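ATP-dependent 6-phosphofructokinase isozyme 2 (Escherichia coli, PDB 3UMO) phosphorylates D-fructose 6-phosphate to fructose 1,6-bisphosphate with ATP in a magnesium-dependent reaction, the committing step of glycolysis, as a member of the PfkB carbohydrate kinase family. Local coordinates at residues Asp203-Ala208 and Val221-Gly226; Glu190-Ala193 and Arg197-Thr200; Gln228-Val233 and Glu274-Gly279. One frame throughout, in Å; residues are numbered along the deposited sequence.

Contact 1 of 3, residues Asp203-Ala208 and Val221-Gly226. With ATP (adenosine-5'-triphosphate), chain E.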
loop_
_atom_site.group_PDB
_atom_site.type_symbol
_atom_site.label_atom_id
_atom_site.label_comp_id
_atom_site.label_asym_id
_atom_site.label_seq_id
_atom_site.Cartn_x
_atom_site.Cartn_y
_atom_site.Cartn_z
ATOM N N ASP A 203 -34.456 0.545 5.331
ATOM C CA ASP A 203 -35.415 0.618 4.227
ATOM C C ASP A 203 -35.125 1.693 3.178
ATOM O O ASP A 203 -35.904 1.856 2.236
ATOM C CB ASP A 203 -36.828 0.833 4.771
ATOM C CG ASP A 203 -37.687 -0.404 4.657
ATOM O OD1 ASP A 203 -38.251 -0.630 3.567
ATOM O OD2 ASP A 203 -37.800 -1.150 5.652
ATOM N N ASP A 204 -34.023 2.425 3.332
ATOM C CA ASP A 204 -33.752 3.572 2.459
ATOM C C ASP A 204 -33.590 3.214 0.981
ATOM O O ASP A 204 -34.113 3.927 0.121
ATOM C CB ASP A 204 -32.546 4.388 2.946
ATOM C CG ASP A 204 -32.881 5.294 4.112
ATOM O OD1 ASP A 204 -31.936 5.884 4.681
ATOM O OD2 ASP A 204 -34.079 5.418 4.466
ATOM N N VAL A 205 -32.873 2.128 0.689
ATOM C CA VAL A 205 -32.662 1.703 -0.692
ATOM C C VAL A 205 -33.981 1.359 -1.370
ATOM O O VAL A 205 -34.250 1.821 -2.478
ATOM C CB VAL A 205 -31.682 0.515 -0.785
ATOM C CG1 VAL A 205 -31.772 -0.152 -2.155
ATOM C CG2 VAL A 205 -30.255 0.992 -0.515
ATOM N N ARG A 206 -34.814 0.570 -0.696
ATOM C CA ARG A 206 -36.108 0.187 -1.258
ATOM C C ARG A 206 -36.993 1.401 -1.507
ATOM O O ARG A 206 -37.592 1.539 -2.573
ATOM C CB ARG A 206 -36.843 -0.787 -0.336
ATOM C CG ARG A 206 -38.062 -1.434 -0.991
ATOM C CD ARG A 206 -39.147 -1.742 0.021
ATOM N NE ARG A 206 -39.960 -0.562 0.306
ATOM C CZ ARG A 206 -40.451 -0.261 1.503
ATOM N NH1 ARG A 206 -40.207 -1.050 2.540
ATOM N NH2 ARG A 206 -41.182 0.834 1.664
ATOM N N LYS A 207 -37.078 2.280 -0.517
ATOM C CA LYS A 207 -37.887 3.485 -0.646
ATOM C C LYS A 207 -37.421 4.367 -1.800
ATOM O O LYS A 207 -38.237 4.868 -2.568
ATOM C CB LYS A 207 -37.908 4.266 0.663
ATOM C CG LYS A 207 -38.810 3.633 1.704
ATOM C CD LYS A 207 -38.683 4.304 3.057
ATOM C CE LYS A 207 -39.512 3.553 4.090
ATOM N NZ LYS A 207 -39.206 3.977 5.485
ATOM N N ALA A 208 -36.110 4.549 -1.917
ATOM C CA ALA A 208 -35.551 5.332 -3.016
ATOM C C ALA A 208 -35.890 4.718 -4.371
ATOM O O ALA A 208 -36.253 5.427 -5.309
ATOM C CB ALA A 208 -34.041 5.465 -2.857
ATOM N N VAL A 221 -36.593 -0.527 -11.580
ATOM C CA VAL A 221 -35.340 -0.113 -10.972
ATOM C C VAL A 221 -34.737 -1.332 -10.302
ATOM O O VAL A 221 -35.368 -1.962 -9.448
ATOM C CB VAL A 221 -35.545 1.001 -9.925
ATOM C CG1 VAL A 221 -34.234 1.287 -9.184
ATOM C CG2 VAL A 221 -36.071 2.262 -10.591
ATOM N N VAL A 222 -33.532 -1.694 -10.708
ATOM C CA VAL A 222 -32.836 -2.764 -10.021
ATOM C C VAL A 222 -31.617 -2.167 -9.344
ATOM O O VAL A 222 -30.671 -1.755 -10.014
ATOM C CB VAL A 222 -32.432 -3.895 -10.988
ATOM C CG1 VAL A 222 -31.630 -4.973 -10.254
ATOM C CG2 VAL A 222 -33.678 -4.500 -11.620
ATOM N N VAL A 223 -31.654 -2.094 -8.019
ATOM C CA VAL A 223 -30.508 -1.599 -7.277
ATOM C C VAL A 223 -29.580 -2.772 -6.998
ATOM O O VAL A 223 -29.927 -3.694 -6.260
ATOM C CB VAL A 223 -30.908 -0.963 -5.945
ATOM C CG1 VAL A 223 -29.693 -0.288 -5.311
ATOM C CG2 VAL A 223 -32.030 0.045 -6.153
ATOM N N SER A 224 -28.394 -2.748 -7.588
ATOM C CA SER A 224 -27.464 -3.847 -7.353
ATOM C C SER A 224 -26.651 -3.570 -6.082
ATOM O O SER A 224 -26.263 -2.429 -5.801
ATOM C CB SER A 224 -26.595 -4.118 -8.582
ATOM O OG SER A 224 -25.716 -3.039 -8.890
ATOM N N LEU A 225 -26.429 -4.623 -5.304
ATOM C CA LEU A 225 -25.944 -4.505 -3.936
ATOM C C LEU A 225 -24.649 -5.287 -3.713
ATOM O O LEU A 225 -24.387 -5.756 -2.600
ATOM C CB LEU A 225 -27.016 -5.040 -2.993
ATOM C CG LEU A 225 -28.408 -4.418 -3.133
ATOM C CD1 LEU A 225 -29.418 -5.130 -2.235
ATOM C CD2 LEU A 225 -28.364 -2.939 -2.817
ATOM N N GLY A 226 -23.838 -5.423 -4.760
ATOM C CA GLY A 226 -22.585 -6.159 -4.639
ATOM C C GLY A 226 -22.844 -7.588 -4.176
ATOM O O GLY A 226 -23.683 -8.272 -4.753
HETATM P PG ATP E . -19.452 -2.663 -11.531
HETATM O O1G ATP E . -19.972 -1.705 -12.545
HETATM O O2G ATP E . -18.787 -3.770 -12.345
HETATM O O3G ATP E . -18.494 -2.048 -10.570
HETATM P PB ATP E . -21.740 -2.527 -10.026
HETATM O O1B ATP E . -21.124 -1.706 -8.852
HETATM O O2B ATP E . -22.596 -1.689 -10.999
HETATM O O3B ATP E . -20.633 -3.371 -10.805
HETATM P PA ATP E . -22.605 -4.647 -8.280
HETATM O O1A ATP E . -21.330 -4.439 -7.519
HETATM O O2A ATP E . -23.855 -4.589 -7.400
HETATM O O3A ATP E . -22.733 -3.621 -9.439
HETATM O "O5'" ATP E . -22.485 -6.063 -9.035
HETATM C "C5'" ATP E . -23.597 -6.588 -9.675
HETATM C "C4'" ATP E . -23.972 -7.962 -9.345
HETATM O "O4'" ATP E . -22.777 -8.772 -9.373
HETATM C "C3'" ATP E . -24.449 -8.100 -7.959
HETATM O "O3'" ATP E . -25.790 -7.805 -7.849
HETATM C "C2'" ATP E . -24.133 -9.504 -7.645
HETATM O "O2'" ATP E . -25.013 -10.340 -8.279
HETATM C "C1'" ATP E . -22.807 -9.665 -8.283
HETATM N N9 ATP E . -21.720 -9.363 -7.354
HETATM C C8 ATP E . -21.041 -8.204 -7.272
HETATM N N7 ATP E . -20.123 -8.334 -6.283
HETATM C C5 ATP E . -20.224 -9.568 -5.746
HETATM C C6 ATP E . -19.543 -10.240 -4.726
HETATM N N6 ATP E . -18.435 -9.577 -3.961
HETATM N N1 ATP E . -19.908 -11.502 -4.436
HETATM C C2 ATP E . -20.899 -12.114 -5.105
HETATM N N3 ATP E . -21.562 -11.495 -6.086
HETATM C C4 ATP E . -21.247 -10.233 -6.427
#
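A single methyl carries almost the whole contact: Val205 CG1 rests against the isopropyl group of Val223 and touches all three of its carbons. It comes within 3.8 Å of Val223 CG1 and is 4.0 Å from both Val223 CB and Val223 CG2, so it sits against the fork of the branch. The two side chains meet at an oblique angle. In Val205 the first torsion of 164° sets CG1 opposite the backbone N and sends it from the first turn of helix 204-214 toward the strand. Leu225 adds a looser touch, its CD2 lying 4.5 Å from Val205 CG1.

Val223 and Leu225 alternate with Ser224, which turns to the other side of the strand, where it meets ATP. Ser224 OG lies 2.8 Å from ATP O2A and 3.1 Å from ATP O3A, and Lys185 NZ also bonds to this hydroxyl. Gly226 N, at a positive phi, donates to ATP O2A over 2.8 Å at 155°. The end of the strand and the turn after it thus hold the alpha-phosphate, while the other face of the strand packs on the helix.

Pro245 of the second subunit covers Val205 and Leu225, and Leu191 of helix 188-195 packs on both valines. Strand 221-224 runs between strand 230-233, its antiparallel neighbour, and the backbone of Val184 and Pro186, which it also bonds.

Contact 2 of 3, residues Glu190-Ala193 and Arg197-Thr200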
loop_
_atom_site.group_PDB
_atom_site.type_symbol
_atom_site.label_atom_id
_atom_site.label_comp_id
_atom_site.label_asym_id
_atom_site.label_seq_id
_atom_site.Cartn_x
_atom_site.Cartn_y
_atom_site.Cartn_z
ATOM N N GLU A 190 -24.537 4.892 -6.707
ATOM C CA GLU A 190 -25.227 5.565 -7.808
ATOM C C GLU A 190 -26.673 5.934 -7.445
ATOM O O GLU A 190 -27.160 6.995 -7.845
ATOM C CB GLU A 190 -25.152 4.714 -9.085
ATOM C CG GLU A 190 -23.740 4.677 -9.705
ATOM C CD GLU A 190 -23.463 3.422 -10.521
ATOM O OE1 GLU A 190 -24.377 2.582 -10.668
ATOM O OE2 GLU A 190 -22.318 3.273 -11.013
ATOM N N LEU A 191 -27.355 5.073 -6.686
ATOM C CA LEU A 191 -28.716 5.379 -6.237
ATOM C C LEU A 191 -28.708 6.562 -5.274
ATOM O O LEU A 191 -29.526 7.485 -5.384
ATOM C CB LEU A 191 -29.362 4.164 -5.561
ATOM C CG LEU A 191 -30.762 4.397 -4.983
ATOM C CD1 LEU A 191 -31.784 4.735 -6.077
ATOM C CD2 LEU A 191 -31.205 3.189 -4.172
ATOM N N SER A 192 -27.769 6.541 -4.332
ATOM C CA SER A 192 -27.637 7.630 -3.369
ATOM C C SER A 192 -27.423 8.968 -4.067
ATOM O O SER A 192 -28.033 9.973 -3.698
ATOM C CB SER A 192 -26.481 7.360 -2.407
ATOM O OG SER A 192 -26.288 8.469 -1.548
ATOM N N ALA A 193 -26.565 8.986 -5.083
ATOM C CA ALA A 193 -26.281 10.241 -5.783
ATOM C C ALA A 193 -27.494 10.699 -6.582
ATOM O O ALA A 193 -27.791 11.896 -6.656
ATOM C CB ALA A 193 -25.071 10.091 -6.687
ATOM N N ARG A 197 -29.393 11.806 -1.452
ATOM C CA ARG A 197 -29.369 11.666 -0.001
ATOM C C ARG A 197 -28.586 10.432 0.422
ATOM O O ARG A 197 -28.465 9.463 -0.341
ATOM C CB ARG A 197 -30.789 11.659 0.595
ATOM C CG ARG A 197 -31.686 10.530 0.112
ATOM C CD ARG A 197 -33.017 10.517 0.855
ATOM N NE ARG A 197 -33.908 9.471 0.359
ATOM C CZ ARG A 197 -34.753 9.632 -0.654
ATOM N NH1 ARG A 197 -34.824 10.802 -1.276
ATOM N NH2 ARG A 197 -35.531 8.630 -1.042
ATOM N N GLU A 198 -28.025 10.484 1.626
ATOM C CA GLU A 198 -27.381 9.311 2.204
ATOM C C GLU A 198 -28.444 8.259 2.476
ATOM O O GLU A 198 -29.533 8.581 2.954
ATOM C CB GLU A 198 -26.658 9.666 3.505
ATOM C CG GLU A 198 -25.267 10.235 3.299
ATOM C CD GLU A 198 -24.340 9.243 2.623
ATOM O OE1 GLU A 198 -24.041 8.196 3.236
ATOM O OE2 GLU A 198 -23.923 9.504 1.475
ATOM N N LEU A 199 -28.141 7.004 2.160
ATOM C CA LEU A 199 -29.094 5.927 2.394
ATOM C C LEU A 199 -28.594 5.093 3.565
ATOM O O LEU A 199 -27.974 4.043 3.386
ATOM C CB LEU A 199 -29.253 5.069 1.139
ATOM C CG LEU A 199 -29.662 5.825 -0.127
ATOM C CD1 LEU A 199 -29.590 4.914 -1.346
ATOM C CD2 LEU A 199 -31.054 6.421 0.019
ATOM N N THR A 200 -28.874 5.577 4.769
ATOM C CA THR A 200 -28.261 5.054 5.982
ATOM C C THR A 200 -29.191 4.159 6.791
ATOM O O THR A 200 -28.751 3.495 7.729
ATOM C CB THR A 200 -27.807 6.201 6.896
ATOM O OG1 THR A 200 -28.931 7.035 7.199
ATOM C CG2 THR A 200 -26.733 7.041 6.219
#
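At the C-terminal end of helix 188-195, in the alpha/beta fold of the ribokinase family, Ser192 holds the departing chain at Arg197 by two hydrogen bonds running in opposite directions. Arg197 N donates to Ser192 O over 3.2 Å, a link between residues five apart rather than the four of a regular alpha-helical bond; the donor lies in the carbonyl plane, and the N-H...O angle is 147°. In return Ser192 OG donates to Arg197 O at 2.7 Å, approaching from above that carbonyl plane, 44° out of it. Because Arg197 is nearly fully extended, its own N-H and C=O face the same way and can both address one residue. On the helix side, OG stands anti to the backbone N of Ser192 (chi1 175°), which leaves it beside the carbonyl carbon and close to the other bond.

Beside this polar pair lies an apolar one. Leu199 points back at the helix and crosses Leu191 at about a right angle, its CD1 touching both the branch carbon and the CD2 methyl of Leu191. Leu191 is buried and also packs on Ala208 and Ile212 of helix 204-214 and on Pro186, so Leu199 closes one side of a small core between the two consecutive helices. The side chain of Arg197 leaves the backbone on the far side from the helix segment, and its NH2 forms a salt bridge with Glu211 of helix 204-214. Two residues before Ser192 is Glu190, inferred to bind the catalytic magnesium; its N is bonded to Asn187 OD1. The same Leu199 methyl also reaches the helix backbone, with CD1 lying 3.9 Å from Ser192 N.

Contact 3 of 3, residues Gln228-Val233 and Glu274-Gly279. With ATP (adenosine-5'-triphosphate), chain E.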
loop_
_atom_site.group_PDB
_atom_site.type_symbol
_atom_site.label_atom_id
_atom_site.label_comp_id
_atom_site.label_asym_id
_atom_site.label_seq_id
_atom_site.Cartn_x
_atom_site.Cartn_y
_atom_site.Cartn_z
ATOM N N GLN A 228 -24.496 -8.606 -1.775
ATOM C CA GLN A 228 -25.858 -8.789 -1.270
ATOM C C GLN A 228 -26.883 -9.057 -2.373
ATOM O O GLN A 228 -28.070 -9.280 -2.098
ATOM C CB GLN A 228 -26.268 -7.591 -0.398
ATOM C CG GLN A 228 -25.556 -7.598 0.937
ATOM C CD GLN A 228 -25.796 -6.358 1.756
ATOM O OE1 GLN A 228 -26.331 -5.365 1.260
ATOM N NE2 GLN A 228 -25.391 -6.402 3.023
ATOM N N GLY A 229 -26.426 -9.055 -3.624
ATOM C CA GLY A 229 -27.305 -9.337 -4.742
ATOM C C GLY A 229 -27.971 -8.098 -5.303
ATOM O O GLY A 229 -27.306 -7.145 -5.701
ATOM N N ALA A 230 -29.296 -8.104 -5.348
ATOM C CA ALA A 230 -29.992 -6.960 -5.914
ATOM C C ALA A 230 -31.413 -6.829 -5.402
ATOM O O ALA A 230 -32.044 -7.804 -4.976
ATOM C CB ALA A 230 -29.972 -7.019 -7.441
ATOM N N LEU A 231 -31.912 -5.600 -5.450
ATOM C CA LEU A 231 -33.310 -5.338 -5.134
ATOM C C LEU A 231 -33.990 -4.809 -6.392
ATOM O O LEU A 231 -33.585 -3.783 -6.946
ATOM C CB LEU A 231 -33.421 -4.320 -4.003
ATOM C CG LEU A 231 -34.845 -4.065 -3.505
ATOM C CD1 LEU A 231 -35.032 -4.674 -2.127
ATOM C CD2 LEU A 231 -35.148 -2.583 -3.489
ATOM N N GLY A 232 -35.020 -5.517 -6.847
ATOM C CA GLY A 232 -35.742 -5.135 -8.045
ATOM C C GLY A 232 -37.108 -4.584 -7.691
ATOM O O GLY A 232 -37.839 -5.175 -6.892
ATOM N N VAL A 233 -37.448 -3.440 -8.277
ATOM C CA VAL A 233 -38.713 -2.778 -7.981
ATOM C C VAL A 233 -39.516 -2.504 -9.255
ATOM O O VAL A 233 -38.956 -2.081 -10.272
ATOM C CB VAL A 233 -38.480 -1.470 -7.184
ATOM C CG1 VAL A 233 -39.754 -0.658 -7.074
ATOM C CG2 VAL A 233 -37.938 -1.789 -5.799
ATOM N N GLU A 274 -37.699 -13.231 -12.561
ATOM C CA GLU A 274 -36.837 -13.984 -13.459
ATOM C C GLU A 274 -35.694 -13.097 -13.942
ATOM O O GLU A 274 -34.543 -13.531 -14.030
ATOM C CB GLU A 274 -37.652 -14.508 -14.644
ATOM C CG GLU A 274 -36.904 -15.473 -15.539
ATOM C CD GLU A 274 -37.837 -16.337 -16.370
ATOM O OE1 GLU A 274 -38.962 -16.620 -15.902
ATOM O OE2 GLU A 274 -37.443 -16.730 -17.488
ATOM N N MET A 275 -36.024 -11.839 -14.230
ATOM C CA MET A 275 -35.030 -10.869 -14.671
ATOM C C MET A 275 -33.950 -10.622 -13.613
ATOM O O MET A 275 -32.759 -10.661 -13.918
ATOM C CB MET A 275 -35.715 -9.552 -15.040
ATOM C CG MET A 275 -34.781 -8.525 -15.635
ATOM S SD MET A 275 -35.607 -6.943 -15.841
ATOM C CE MET A 275 -35.806 -6.448 -14.137
ATOM N N VAL A 276 -34.360 -10.362 -12.375
ATOM C CA VAL A 276 -33.399 -10.068 -11.308
ATOM C C VAL A 276 -32.588 -11.309 -10.942
ATOM O O VAL A 276 -31.375 -11.229 -10.712
ATOM C CB VAL A 276 -34.087 -9.457 -10.056
ATOM C CG1 VAL A 276 -33.093 -9.273 -8.918
ATOM C CG2 VAL A 276 -34.739 -8.113 -10.408
ATOM N N ARG A 277 -33.248 -12.461 -10.912
ATOM C CA ARG A 277 -32.543 -13.705 -10.631
ATOM C C ARG A 277 -31.436 -13.967 -11.648
ATOM O O ARG A 277 -30.322 -14.306 -11.273
ATOM C CB ARG A 277 -33.499 -14.893 -10.620
ATOM C CG ARG A 277 -34.367 -14.985 -9.395
ATOM C CD ARG A 277 -35.066 -16.345 -9.365
ATOM N NE ARG A 277 -36.200 -16.402 -8.444
ATOM C CZ ARG A 277 -36.105 -16.331 -7.119
ATOM N NH1 ARG A 277 -34.923 -16.185 -6.532
ATOM N NH2 ARG A 277 -37.201 -16.400 -6.376
ATOM N N PHE A 278 -31.753 -13.819 -12.930
ATOM C CA PHE A 278 -30.777 -14.065 -13.980
ATOM C C PHE A 278 -29.678 -13.009 -13.915
ATOM O O PHE A 278 -28.502 -13.309 -14.136
ATOM C CB PHE A 278 -31.453 -14.055 -15.352
ATOM C CG PHE A 278 -30.635 -14.691 -16.438
ATOM C CD1 PHE A 278 -30.188 -15.996 -16.308
ATOM C CD2 PHE A 278 -30.334 -13.997 -17.602
ATOM C CE1 PHE A 278 -29.438 -16.595 -17.309
ATOM C CE2 PHE A 278 -29.578 -14.594 -18.612
ATOM C CZ PHE A 278 -29.132 -15.891 -18.462
ATOM N N GLY A 279 -30.060 -11.777 -13.584
ATOM C CA GLY A 279 -29.094 -10.703 -13.399
ATOM C C GLY A 279 -28.099 -11.011 -12.287
ATOM O O GLY A 279 -26.886 -10.851 -12.458
HETATM P PG ATP E . -19.452 -2.663 -11.531
HETATM O O1G ATP E . -19.972 -1.705 -12.545
HETATM O O2G ATP E . -18.787 -3.770 -12.345
HETATM O O3G ATP E . -18.494 -2.048 -10.570
HETATM P PB ATP E . -21.740 -2.527 -10.026
HETATM O O1B ATP E . -21.124 -1.706 -8.852
HETATM O O2B ATP E . -22.596 -1.689 -10.999
HETATM O O3B ATP E . -20.633 -3.371 -10.805
HETATM P PA ATP E . -22.605 -4.647 -8.280
HETATM O O1A ATP E . -21.330 -4.439 -7.519
HETATM O O2A ATP E . -23.855 -4.589 -7.400
HETATM O O3A ATP E . -22.733 -3.621 -9.439
HETATM O "O5'" ATP E . -22.485 -6.063 -9.035
HETATM C "C5'" ATP E . -23.597 -6.588 -9.675
HETATM C "C4'" ATP E . -23.972 -7.962 -9.345
HETATM O "O4'" ATP E . -22.777 -8.772 -9.373
HETATM C "C3'" ATP E . -24.449 -8.100 -7.959
HETATM O "O3'" ATP E . -25.790 -7.805 -7.849
HETATM C "C2'" ATP E . -24.133 -9.504 -7.645
HETATM O "O2'" ATP E . -25.013 -10.340 -8.279
HETATM C "C1'" ATP E . -22.807 -9.665 -8.283
HETATM N N9 ATP E . -21.720 -9.363 -7.354
HETATM C C8 ATP E . -21.041 -8.204 -7.272
HETATM N N7 ATP E . -20.123 -8.334 -6.283
HETATM C C5 ATP E . -20.224 -9.568 -5.746
HETATM C C6 ATP E . -19.543 -10.240 -4.726
HETATM N N6 ATP E . -18.435 -9.577 -3.961
HETATM N N1 ATP E . -19.908 -11.502 -4.436
HETATM C C2 ATP E . -20.899 -12.114 -5.105
HETATM N N3 ATP E . -21.562 -11.495 -6.086
HETATM C C4 ATP E . -21.247 -10.233 -6.427
#
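Val276 of helix 272-286 straddles one face of the antiparallel strands 221-224, 230-233 and 238-241, which continue the central sheet of the ribokinase fold, with its two methyls meeting Ala230 and Gly232 of the middle strand. These residues stand two apart and so present the same face of strand 230-233 to the helix. The first torsion of Val276 (chi1 175°) puts CG1 opposite the backbone N and CG2 opposite the carbonyl carbon, so the methyls fan out along the strand: CG1 goes to Ala230 and CG2 to Gly232. CG2 rests directly on the backbone, 3.9 Å from Gly232 CA. The lack of a side chain at Gly232 is what admits the methyl, since the direction a CB would take is the one already filled by CG2. The helix can therefore come close, with Gly232 and Val276 only 6.4 Å apart between CA atoms. Ile239 and Val241 of the neighbouring strand also pack on Val276, while Met258 of helix 254-267 packs on Ala230.

Leu231 and Val233 take the opposite face of the strand and pack on helix 204-214, so the sheet is covered by helices on both sides. Just before the strand the chain belongs to the nucleotide site. Gly229, with a positive phi of 90°, turns its carbonyl to the ribose, and ATP O3' donates to Gly229 O at 2.7 Å. Immediately after it, the CB of Ala230 lies 4.1 Å from Val276 CG1.

How the contacts relate
Along the chain the three contacts come in series: contact 2 closes first, then contact 1, then contact 3. Contacts 1 and 2 lie about 9 Å apart between centres; contact 2 uses helix 188-195 and contact 1 the next helix, 204-214, with Asp204 packing on Leu199. Contacts 1 and 3, about 11 Å apart, are joined by strands 221-224 and 230-233, antiparallel neighbours; Val223 and Leu231 are backbone partners. Contacts 2 and 3 do not touch, their centres being about 19 Å apart. Helices 204-214 and 272-286 cover opposite faces of the strands, contact 2 lies beside the first, and contacts 1 and 3 hold the same ATP, by its alpha-phosphate and its ribose.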